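Local coordinates for protein sensor histidine kinase DcuS (Escherichia coli, PDB 3BY8) that senses C4-dicarboxylates such as fumarate in the periplasm and, as a histidine kinase, phosphorylates its response regulator DcuR to control anaerobic fumarate respiration genes, at residues K16-A21 with E94-N99; V61-M64 with R68-H71; L87-G92 with I121-I126. One frame throughout, in Å; residues are numbered along the deposited sequence.

Contact 1 (K16-A21 with E94-N99)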
ATOM      1  N   LYS A  16       2.453  11.928  -3.692  1.00 14.04           N
ATOM      2  CA  LYS A  16       2.541  11.972  -2.237  1.00 15.92           C
ATOM      3  C   LYS A  16       2.327  10.583  -1.687  1.00 13.76           C
ATOM      4  O   LYS A  16       3.062  10.140  -0.786  1.00 13.46           O
ATOM      5  CB  LYS A  16       1.519  12.934  -1.629  1.00 18.08           C
ATOM      6  CG  LYS A  16       1.916  14.391  -1.810  1.00 23.67           C
ATOM      7  CD  LYS A  16       1.057  15.324  -0.980  1.00 25.37           C
ATOM      8  CE  LYS A  16      -0.397  15.310  -1.407  1.00 26.59           C
ATOM      9  NZ  LYS A  16      -1.191  16.316  -0.638  1.00 29.94           N
ATOM     10  N   ALA A  17       1.327   9.880  -2.225  1.00 11.99           N
ATOM     11  CA  ALA A  17       1.026   8.514  -1.788  1.00 12.03           C
ATOM     12  C   ALA A  17       2.244   7.617  -2.073  1.00 11.75           C
ATOM     13  O   ALA A  17       2.586   6.777  -1.229  1.00  9.93           O
ATOM     14  CB  ALA A  17      -0.193   8.010  -2.526  1.00 12.01           C
ATOM     15  N   LEU A  18       2.891   7.780  -3.229  1.00 10.11           N
ATOM     16  CA  LEU A  18       4.075   6.990  -3.529  1.00 12.79           C
ATOM     17  C   LEU A  18       5.223   7.282  -2.550  1.00 11.43           C
ATOM     18  O   LEU A  18       5.967   6.378  -2.177  1.00 12.16           O
ATOM     19  CB  LEU A  18       4.536   7.208  -4.975  1.00 14.80           C
ATOM     20  CG  LEU A  18       4.117   6.135  -5.986  1.00 20.47           C
ATOM     21  CD1 LEU A  18       4.596   6.586  -7.358  1.00 22.07           C
ATOM     22  CD2 LEU A  18       4.715   4.750  -5.601  1.00 19.13           C
ATOM     23  N   ALA A  19       5.356   8.540  -2.121  1.00 12.44           N
ATOM     24  CA  ALA A  19       6.418   8.893  -1.180  1.00 12.70           C
ATOM     25  C   ALA A  19       6.167   8.162   0.141  1.00 10.79           C
ATOM     26  O   ALA A  19       7.097   7.637   0.762  1.00 11.43           O
ATOM     27  CB  ALA A  19       6.433  10.399  -0.964  1.00 12.63           C
ATOM     28  N   VAL A  20       4.918   8.101   0.581  1.00  9.27           N
ATOM     29  CA  VAL A  20       4.592   7.344   1.786  1.00  9.21           C
ATOM     30  C   VAL A  20       4.920   5.857   1.586  1.00 10.35           C
ATOM     31  O   VAL A  20       5.548   5.238   2.442  1.00 11.90           O
ATOM     32  CB  VAL A  20       3.088   7.498   2.161  1.00  9.74           C
ATOM     33  CG1 VAL A  20       2.711   6.639   3.361  1.00  9.80           C
ATOM     34  CG2 VAL A  20       2.773   9.001   2.424  1.00 10.74           C
ATOM     35  N   ALA A  21       4.527   5.300   0.437  1.00 10.66           N
ATOM     36  CA  ALA A  21       4.755   3.881   0.187  1.00 10.99           C
ATOM     37  C   ALA A  21       6.234   3.548   0.166  1.00  9.90           C
ATOM     38  O   ALA A  21       6.658   2.564   0.757  1.00 10.41           O
ATOM     39  CB  ALA A  21       4.113   3.524  -1.127  1.00 11.61           C
ATOM     40  N   GLU A  94       6.985  -0.058 -10.016  1.00 14.10           N
ATOM     41  CA  GLU A  94       5.942   0.707  -9.350  1.00 12.72           C
ATOM     42  C   GLU A  94       4.737   0.770 -10.267  1.00 12.99           C
ATOM     43  O   GLU A  94       4.852   0.520 -11.491  1.00 15.98           O
ATOM     44  CB  GLU A  94       6.432   2.123  -9.046  1.00 13.39           C
ATOM     45  CG  GLU A  94       7.532   2.105  -7.976  1.00 14.27           C
ATOM     46  CD  GLU A  94       7.941   3.469  -7.484  1.00 16.78           C
ATOM     47  OE1 GLU A  94       7.975   4.425  -8.301  1.00 20.90           O
ATOM     48  OE2 GLU A  94       8.244   3.580  -6.283  1.00 14.53           O
ATOM     49  N   ASN A  95       3.581   1.080  -9.694  1.00 11.60           N
ATOM     50  CA  ASN A  95       2.369   1.172 -10.505  1.00 11.22           C
ATOM     51  C   ASN A  95       1.375   2.129  -9.873  1.00 12.80           C
ATOM     52  O   ASN A  95       1.405   2.369  -8.653  1.00 12.60           O
ATOM     53  CB  ASN A  95       1.748  -0.228 -10.677  1.00 12.58           C
ATOM     54  CG  ASN A  95       0.697  -0.283 -11.766  1.00 13.00           C
ATOM     55  OD1 ASN A  95       0.764   0.459 -12.747  1.00 15.96           O
ATOM     56  ND2 ASN A  95      -0.267  -1.179 -11.605  1.00 13.93           N
ATOM     57  N   VAL A  96       0.539   2.706 -10.727  1.00 13.01           N
ATOM     58  CA  VAL A  96      -0.497   3.621 -10.312  1.00 12.54           C
ATOM     59  C   VAL A  96      -1.732   3.214 -11.136  1.00 12.88           C
ATOM     60  O   VAL A  96      -1.639   3.018 -12.364  1.00 15.90           O
ATOM     61  CB  VAL A  96      -0.109   5.091 -10.643  1.00 16.01           C
ATOM     62  CG1 VAL A  96      -1.221   6.049 -10.194  1.00 17.31           C
ATOM     63  CG2 VAL A  96       1.218   5.459  -9.953  1.00 16.77           C
ATOM     64  N   ALA A  97      -2.858   3.090 -10.458  1.00 12.52           N
ATOM     65  CA  ALA A  97      -4.094   2.656 -11.123  1.00 10.91           C
ATOM     66  C   ALA A  97      -5.329   3.124 -10.394  1.00 11.96           C
ATOM     67  O   ALA A  97      -5.265   3.562  -9.245  1.00 15.12           O
ATOM     68  CB  ALA A  97      -4.116   1.109 -11.193  1.00 11.44           C
ATOM     69  N   ILE A  98      -6.482   3.022 -11.050  1.00 12.29           N
ATOM     70  CA  ILE A  98      -7.753   3.337 -10.408  1.00 12.32           C
ATOM     71  C   ILE A  98      -8.464   1.975 -10.301  1.00 14.07           C
ATOM     72  O   ILE A  98      -8.649   1.260 -11.295  1.00 14.26           O
ATOM     73  CB  ILE A  98      -8.581   4.330 -11.248  1.00 13.65           C
ATOM     74  CG1 ILE A  98      -7.845   5.671 -11.273  1.00 15.45           C
ATOM     75  CG2 ILE A  98      -9.974   4.459 -10.676  1.00 15.11           C
ATOM     76  CD1 ILE A  98      -8.458   6.719 -12.173  1.00 16.12           C
ATOM     77  N   ASN A  99      -8.835   1.574  -9.096  1.00 12.75           N
ATOM     78  CA  ASN A  99      -9.454   0.262  -8.917  1.00 11.77           C
ATOM     79  C   ASN A  99     -10.074   0.177  -7.527  1.00 10.83           C
ATOM     80  O   ASN A  99     -10.174   1.183  -6.810  1.00 12.06           O
ATOM     81  CB  ASN A  99      -8.359  -0.826  -9.058  1.00 11.14           C
ATOM     82  CG  ASN A  99      -8.902  -2.206  -9.440  1.00 11.79           C
ATOM     83  OD1 ASN A  99     -10.090  -2.372  -9.699  1.00 14.58           O
ATOM     84  ND2 ASN A  99      -8.023  -3.186  -9.466  1.00 13.93           N
TER

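Contact 2 (V61-M64 with R68-H71). With LMR ((2S)-2-hydroxybutanedioic acid), chain B.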
ATOM      1  N   VAL A  61       0.366  -3.722   3.101  1.00 14.12           N
ATOM      2  CA  VAL A  61       1.664  -4.325   2.833  1.00 14.21           C
ATOM      3  C   VAL A  61       1.398  -5.780   2.510  1.00 13.26           C
ATOM      4  O   VAL A  61       0.587  -6.403   3.188  1.00 16.51           O
ATOM      5  CB  VAL A  61       2.531  -4.278   4.094  1.00 15.27           C
ATOM      6  CG1 VAL A  61       3.812  -5.098   3.909  1.00 16.44           C
ATOM      7  CG2 VAL A  61       2.845  -2.866   4.408  1.00 15.85           C
ATOM      8  N   THR A  62       2.020  -6.313   1.462  1.00 13.01           N
ATOM      9  CA  THR A  62       1.862  -7.722   1.127  1.00 12.80           C
ATOM     10  C   THR A  62       3.217  -8.400   0.944  1.00 15.12           C
ATOM     11  O   THR A  62       4.259  -7.725   0.799  1.00 13.89           O
ATOM     12  CB  THR A  62       1.099  -7.969  -0.200  1.00 15.37           C
ATOM     13  OG1 THR A  62       1.969  -7.768  -1.323  1.00 14.15           O
ATOM     14  CG2 THR A  62      -0.090  -7.049  -0.312  1.00 15.02           C
ATOM     15  N   ASP A  63       3.197  -9.737   0.986  1.00 16.37           N
ATOM     16  CA  ASP A  63       4.394 -10.510   0.681  1.00 15.95           C
ATOM     17  C   ASP A  63       4.399 -10.771  -0.845  1.00 17.06           C
ATOM     18  O   ASP A  63       3.552 -10.204  -1.595  1.00 15.08           O
ATOM     19  CB  ASP A  63       4.441 -11.840   1.468  1.00 17.52           C
ATOM     20  CG  ASP A  63       3.243 -12.740   1.219  1.00 19.78           C
ATOM     21  OD1 ASP A  63       2.594 -12.698   0.139  1.00 18.78           O
ATOM     22  OD2 ASP A  63       2.991 -13.554   2.134  1.00 23.66           O
ATOM     23  N   MET A  64       5.313 -11.630  -1.323  1.00 15.20           N
ATOM     24  CA  MET A  64       5.428 -11.894  -2.756  1.00 16.56           C
ATOM     25  C   MET A  64       4.317 -12.748  -3.387  1.00 14.89           C
ATOM     26  O   MET A  64       4.255 -12.897  -4.602  1.00 16.29           O
ATOM     27  CB  MET A  64       6.815 -12.482  -3.062  1.00 17.62           C
ATOM     28  CG  MET A  64       7.941 -11.473  -2.777  1.00 16.65           C
ATOM     29  SD  MET A  64       7.801  -9.893  -3.715  1.00 15.07           S
ATOM     30  CE  MET A  64       7.805 -10.502  -5.460  1.00 16.21           C
ATOM     31  N   ARG A  68      -1.872 -10.179   2.538  1.00 17.60           N
ATOM     32  CA  ARG A  68      -1.846  -8.926   3.275  1.00 18.27           C
ATOM     33  C   ARG A  68      -1.301  -8.973   4.685  1.00 19.02           C
ATOM     34  O   ARG A  68      -1.628  -9.898   5.446  1.00 21.31           O
ATOM     35  CB  ARG A  68      -3.252  -8.336   3.381  1.00 16.45           C
ATOM     36  CG  ARG A  68      -4.003  -8.143   2.076  1.00 17.63           C
ATOM     37  CD  ARG A  68      -5.201  -7.301   2.399  1.00 15.10           C
ATOM     38  NE  ARG A  68      -6.178  -7.215   1.315  1.00 14.90           N
ATOM     39  CZ  ARG A  68      -7.071  -8.163   1.031  1.00 15.38           C
ATOM     40  NH1 ARG A  68      -7.112  -9.297   1.734  1.00 17.84           N
ATOM     41  NH2 ARG A  68      -7.973  -7.971   0.077  1.00 16.48           N
ATOM     42  N   TYR A  69      -0.491  -7.973   5.020  1.00 18.97           N
ATOM     43  CA  TYR A  69       0.051  -7.810   6.360  1.00 18.23           C
ATOM     44  C   TYR A  69      -0.630  -6.652   7.097  1.00 20.43           C
ATOM     45  O   TYR A  69      -0.390  -6.414   8.279  1.00 20.97           O
ATOM     46  CB  TYR A  69       1.552  -7.592   6.291  1.00 22.53           C
ATOM     47  CG  TYR A  69       2.291  -8.888   6.293  1.00 21.83           C
ATOM     48  CD1 TYR A  69       2.170  -9.799   5.242  1.00 22.89           C
ATOM     49  CD2 TYR A  69       3.081  -9.239   7.389  1.00 27.42           C
ATOM     50  CE1 TYR A  69       2.817 -11.029   5.287  1.00 28.30           C
ATOM     51  CE2 TYR A  69       3.725 -10.451   7.442  1.00 27.38           C
ATOM     52  CZ  TYR A  69       3.596 -11.341   6.398  1.00 28.02           C
ATOM     53  OH  TYR A  69       4.259 -12.540   6.473  1.00 31.22           O
ATOM     54  N   SER A  70      -1.474  -5.913   6.380  1.00 16.20           N
ATOM     55  CA  SER A  70      -2.211  -4.797   6.943  1.00 15.84           C
ATOM     56  C   SER A  70      -3.393  -4.476   6.034  1.00 17.03           C
ATOM     57  O   SER A  70      -3.376  -4.821   4.841  1.00 17.13           O
ATOM     58  CB  SER A  70      -1.331  -3.554   7.076  1.00 18.37           C
ATOM     59  OG  SER A  70      -0.829  -3.113   5.820  1.00 14.07           O
ATOM     60  N   HIS A  71      -4.423  -3.860   6.621  1.00 16.52           N
ATOM     61  CA  HIS A  71      -5.623  -3.436   5.893  1.00 16.58           C
ATOM     62  C   HIS A  71      -6.506  -2.700   6.887  1.00 16.50           C
ATOM     63  O   HIS A  71      -6.504  -3.048   8.060  1.00 19.49           O
ATOM     64  CB  HIS A  71      -6.416  -4.635   5.381  1.00 15.68           C
ATOM     65  CG  HIS A  71      -7.461  -4.287   4.367  1.00 13.96           C
ATOM     66  ND1 HIS A  71      -8.725  -3.821   4.698  1.00 13.79           N
ATOM     67  CD2 HIS A  71      -7.433  -4.369   3.016  1.00 13.27           C
ATOM     68  CE1 HIS A  71      -9.424  -3.628   3.589  1.00 14.92           C
ATOM     69  NE2 HIS A  71      -8.658  -3.954   2.556  1.00 13.72           N
TER
HETATM   70  C1  LMR B   1      -6.808  -4.793  -1.028  1.00 14.13           C
HETATM   71  O1A LMR B   1      -6.398  -4.743   0.103  1.00 13.75           O
HETATM   72  O1B LMR B   1      -7.299  -5.853  -1.470  1.00 14.45           O
HETATM   73  C2  LMR B   1      -7.057  -3.488  -1.720  1.00 13.78           C
HETATM   74  O2  LMR B   1      -7.784  -3.686  -3.008  1.00 13.56           O
HETATM   75  C3  LMR B   1      -7.660  -2.415  -0.793  1.00 13.25           C
HETATM   76  C4  LMR B   1      -9.187  -2.613  -0.705  1.00 12.93           C
HETATM   77  O4A LMR B   1      -9.628  -3.567  -0.066  1.00 14.28           O
HETATM   78  O4B LMR B   1      -9.958  -1.839  -1.343  1.00 12.91           O

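Contact 3 (L87-G92 with I121-I126)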
ATOM      1  N   LEU A  87      -0.060  -6.571  -9.615  1.00 11.25           N
ATOM      2  CA  LEU A  87       0.813  -7.478 -10.356  1.00 14.14           C
ATOM      3  C   LEU A  87       2.118  -6.875 -10.867  1.00 12.99           C
ATOM      4  O   LEU A  87       3.172  -7.502 -10.724  1.00 13.16           O
ATOM      5  CB  LEU A  87       0.027  -8.163 -11.486  1.00 13.10           C
ATOM      6  CG  LEU A  87      -1.125  -9.019 -10.971  1.00 13.36           C
ATOM      7  CD1 LEU A  87      -2.048  -9.382 -12.147  1.00 13.30           C
ATOM      8  CD2 LEU A  87      -0.594 -10.253 -10.265  1.00 16.58           C
ATOM      9  N   LYS A  88       2.085  -5.674 -11.441  1.00 12.97           N
ATOM     10  CA  LYS A  88       3.337  -5.075 -11.895  1.00 13.41           C
ATOM     11  C   LYS A  88       4.331  -4.935 -10.722  1.00 12.62           C
ATOM     12  O   LYS A  88       5.530  -5.153 -10.875  1.00 14.00           O
ATOM     13  CB  LYS A  88       3.075  -3.691 -12.510  1.00 16.14           C
ATOM     14  CG  LYS A  88       2.586  -3.722 -13.951  1.00 22.32           C
ATOM     15  CD  LYS A  88       2.389  -2.310 -14.514  1.00 26.45           C
ATOM     16  CE  LYS A  88       3.682  -1.514 -14.501  1.00 31.77           C
ATOM     17  NZ  LYS A  88       3.535  -0.153 -15.121  1.00 36.47           N
ATOM     18  N   ALA A  89       3.816  -4.568  -9.548  1.00 11.95           N
ATOM     19  CA  ALA A  89       4.660  -4.371  -8.386  1.00 13.28           C
ATOM     20  C   ALA A  89       5.278  -5.655  -7.874  1.00 10.97           C
ATOM     21  O   ALA A  89       6.365  -5.604  -7.274  1.00 12.38           O
ATOM     22  CB  ALA A  89       3.874  -3.652  -7.284  1.00 12.74           C
ATOM     23  N   LEU A  90       4.637  -6.808  -8.128  1.00 11.57           N
ATOM     24  CA  LEU A  90       5.185  -8.094  -7.711  1.00 11.05           C
ATOM     25  C   LEU A  90       6.331  -8.503  -8.651  1.00 12.23           C
ATOM     26  O   LEU A  90       6.955  -9.527  -8.424  1.00 13.98           O
ATOM     27  CB  LEU A  90       4.083  -9.150  -7.703  1.00 13.89           C
ATOM     28  CG  LEU A  90       3.136  -8.953  -6.514  1.00 11.10           C
ATOM     29  CD1 LEU A  90       1.891  -9.801  -6.755  1.00 13.54           C
ATOM     30  CD2 LEU A  90       3.828  -9.326  -5.203  1.00 11.77           C
ATOM     31  N   ASN A  91       6.595  -7.672  -9.662  1.00 12.65           N
ATOM     32  CA  ASN A  91       7.699  -7.897 -10.604  1.00 12.89           C
ATOM     33  C   ASN A  91       8.697  -6.757 -10.542  1.00 16.45           C
ATOM     34  O   ASN A  91       9.386  -6.457 -11.515  1.00 17.16           O
ATOM     35  CB  ASN A  91       7.173  -8.044 -12.025  1.00 14.62           C
ATOM     36  CG  ASN A  91       6.328  -9.283 -12.193  1.00 14.47           C
ATOM     37  OD1 ASN A  91       6.853 -10.384 -12.409  1.00 16.96           O
ATOM     38  ND2 ASN A  91       5.023  -9.137 -12.071  1.00 14.81           N
ATOM     39  N   GLY A  92       8.739  -6.096  -9.381  1.00 14.86           N
ATOM     40  CA  GLY A  92       9.705  -5.038  -9.152  1.00 15.70           C
ATOM     41  C   GLY A  92       9.465  -3.673  -9.748  1.00 15.78           C
ATOM     42  O   GLY A  92      10.377  -2.832  -9.751  1.00 20.93           O
ATOM     43  N   ILE A 121      10.878  -8.751  -1.403  1.00 14.21           N
ATOM     44  CA  ILE A 121      10.192  -9.510  -0.365  1.00 14.47           C
ATOM     45  C   ILE A 121       8.719  -9.135  -0.178  1.00 15.59           C
ATOM     46  O   ILE A 121       7.984  -9.820   0.548  1.00 17.24           O
ATOM     47  CB  ILE A 121      10.918  -9.411   1.007  1.00 15.59           C
ATOM     48  CG1 ILE A 121      11.071  -7.956   1.440  1.00 15.47           C
ATOM     49  CG2 ILE A 121      12.296 -10.101   0.898  1.00 14.67           C
ATOM     50  CD1 ILE A 121      11.612  -7.783   2.865  1.00 17.06           C
ATOM     51  N   GLY A 122       8.274  -8.064  -0.825  1.00 12.63           N
ATOM     52  CA  GLY A 122       6.884  -7.687  -0.693  1.00 13.33           C
ATOM     53  C   GLY A 122       6.539  -6.463  -1.502  1.00 10.01           C
ATOM     54  O   GLY A 122       7.280  -6.069  -2.396  1.00 11.43           O
ATOM     55  N   VAL A 123       5.380  -5.900  -1.179  1.00 10.29           N
ATOM     56  CA  VAL A 123       4.851  -4.722  -1.838  1.00 10.58           C
ATOM     57  C   VAL A 123       4.138  -3.835  -0.821  1.00 11.37           C
ATOM     58  O   VAL A 123       3.556  -4.331   0.134  1.00 10.05           O
ATOM     59  CB  VAL A 123       3.797  -5.153  -2.903  1.00 10.24           C
ATOM     60  CG1 VAL A 123       3.114  -3.926  -3.518  1.00 10.60           C
ATOM     61  CG2 VAL A 123       4.475  -5.978  -3.999  1.00 12.63           C
ATOM     62  N   VAL A 124       4.252  -2.526  -1.005  1.00 10.89           N
ATOM     63  CA  VAL A 124       3.440  -1.592  -0.212  1.00 10.40           C
ATOM     64  C   VAL A 124       2.451  -0.999  -1.231  1.00  8.34           C
ATOM     65  O   VAL A 124       2.847  -0.418  -2.253  1.00  9.24           O
ATOM     66  CB  VAL A 124       4.217  -0.422   0.418  1.00  9.16           C
ATOM     67  CG1 VAL A 124       3.241   0.433   1.212  1.00 10.68           C
ATOM     68  CG2 VAL A 124       5.325  -0.929   1.336  1.00 10.46           C
ATOM     69  N   ALA A 125       1.160  -1.193  -0.932  1.00  9.09           N
ATOM     70  CA  ALA A 125       0.056  -0.684  -1.746  1.00 10.31           C
ATOM     71  C   ALA A 125      -0.678   0.410  -0.953  1.00 10.83           C
ATOM     72  O   ALA A 125      -1.026   0.185   0.212  1.00 11.44           O
ATOM     73  CB  ALA A 125      -0.919  -1.834  -2.065  1.00 11.12           C
ATOM     74  N   ILE A 126      -0.936   1.562  -1.574  1.00 10.09           N
ATOM     75  CA  ILE A 126      -1.640   2.666  -0.870  1.00 11.59           C
ATOM     76  C   ILE A 126      -2.750   3.238  -1.755  1.00 10.50           C
ATOM     77  O   ILE A 126      -2.559   3.398  -2.955  1.00 12.78           O
ATOM     78  CB  ILE A 126      -0.643   3.795  -0.491  1.00 12.53           C
ATOM     79  CG1 ILE A 126       0.361   3.233   0.515  1.00 11.37           C
ATOM     80  CG2 ILE A 126      -1.388   5.029   0.064  1.00 14.59           C
ATOM     81  CD1 ILE A 126       1.303   4.298   1.136  1.00 13.07           C
TER

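Contact 1 (K16-A21 with E94-N99)
The carboxylate of Glu94 is held by two polar partners: OE2 is hydrogen-bonded to Thr111 OG1 and OE1 is paired in a salt bridge with Arg22 NH2, while the methyl groups of Leu18 touch it from the helix. The setting is the periplasmic single Cache domain, in which the long N-terminal helix 8-25 runs over one face of an antiparallel four-stranded sheet. Segment 94-99 enters and forms the edge strand 95-99, paired through backbone hydrogen bonds with strand 106-114. Glu94 reaches the helix because its CG stands opposite the carbonyl carbon (chi1 -68°) and the chain beyond is extended (chi2 -172°). Its side chain and that of Leu18 cross obliquely, and each oxygen meets a different methyl: Leu18 CD2 is 3.8 Å from Glu94 OE2, and Leu18 CD1 is 4.1 Å from Glu94 OE1. No hydrogen bond links the two segments, so the polar restraint on the carboxylate comes from Arg22 and Thr111, which probably hold its rotation. Leu18 also packs on Val109 of the neighbouring strand, while Val96, at the surface, gives a looser apolar touch: its CG2 lies 4.4 Å from Leu18 CD1.

Contact 2 (V61-M64 with R68-H71)
Arg68, bridged through its backbone to Thr62 with CA atoms 4.5 Å apart, turns its side chain into the malate pocket of this Cache sensor domain. The chain, extended from CG to NE (chi3 -169°), carries the guanidinium out to one malate carboxylate, taken edge-on in a two-pronged grip: NE reaches O1A at 2.8 Å and NH2 reaches O1B at 2.7 Å. Beside it, His71 NE2 donates almost straight (169° at the hydrogen) to malate O4A at 2.8 Å, so the two residues hold opposite ends of the ligand. A leucine in place of Arg68 would probably cost the O1A/O1B carboxylate this paired N-H grip and its charge, and leave the Arg76 carbonyl without the NH1 bond. Further out, His71 ND1 is bonded to Glu73 N, which probably helps fix the ring. The backbone behind is pinned to strand 58-63: Tyr69 N donates to Val61 O at 2.6 Å, and Val61 N donates to Ser70 OG at 3.0 Å, a hydroxyl also bonded to Ile59 O. Asp63 OD1 bonds Gln65 N, an Asx turn, and Leu67 N. Its OD2 sits at the edge of the Tyr69 ring, 4.0 Å from CE1, with carboxylate and ring planes 67° apart.

Contact 3 (L87-G92 with I121-I126)
Val123 meets Ala89 and Leu90 with its two methyl groups, and the contact can be followed outward from the branch point, where Val123 CB stays 4.6 Å from Ala89 CB. From there CG1, set opposite the backbone N (chi1 174°), reaches Ala89 CB at 3.9 Å. The other branch, CG2, is the busier one. It comes within 3.6 Å of Leu90 CD2, whose side chain crosses that of Val123 at about a right angle, and it lies 3.8 Å from the carbonyl oxygen of Ala89. Leu90 gets there by its end: one methyl of the isobutyl group does the touching. Val123 belongs to strand 120-129 of the antiparallel Cache sheet, where its side chain faces the loop that carries Ala89; the next residue, Val124, turns to the other face and packs against Ala21 of helix 8-25. Just before Val123 the strand carries a classic beta bulge, Ile121 and Gly122 lying together across from Ile113. On the loop side, Ala89 O accepts bonds from Gly92 N, at 3.2 Å, and from Gln120 NE2, which is bonded to Gly122 O as well, so one side-chain amide ties the loop to the bulged strand. Asn91 braces the turn within its own segment: its ND2 donates to Leu87 O at 2.8 Å, a bent bond (135° at the hydrogen) whose donor sits above the carbonyl plane.

How the contacts relate
All three contacts join the same antiparallel sheet, but at different depths. Contacts 2 and 3 are buried, whereas contact 1 is only partly so, with Val96 at the surface on an edge strand. Contact 2 adds hydrogen bonds and ligand binding to its apolar packing; contact 3 is carried by methyl groups, and contact 1 mixes methyls with a carboxylate. Strands 58-63 and 120-129 are neighbours, so contacts 2 and 3 are linked through a probable hydrogen bond from Thr62 N to Val123 O at 2.8 Å. Contacts 1 and 3 meet where Ile126 CD1 packs against the helix, 3.5 Å from Val20 CG1. Contacts 1 and 2 do not touch, their nearest atoms being about 8 Å apart.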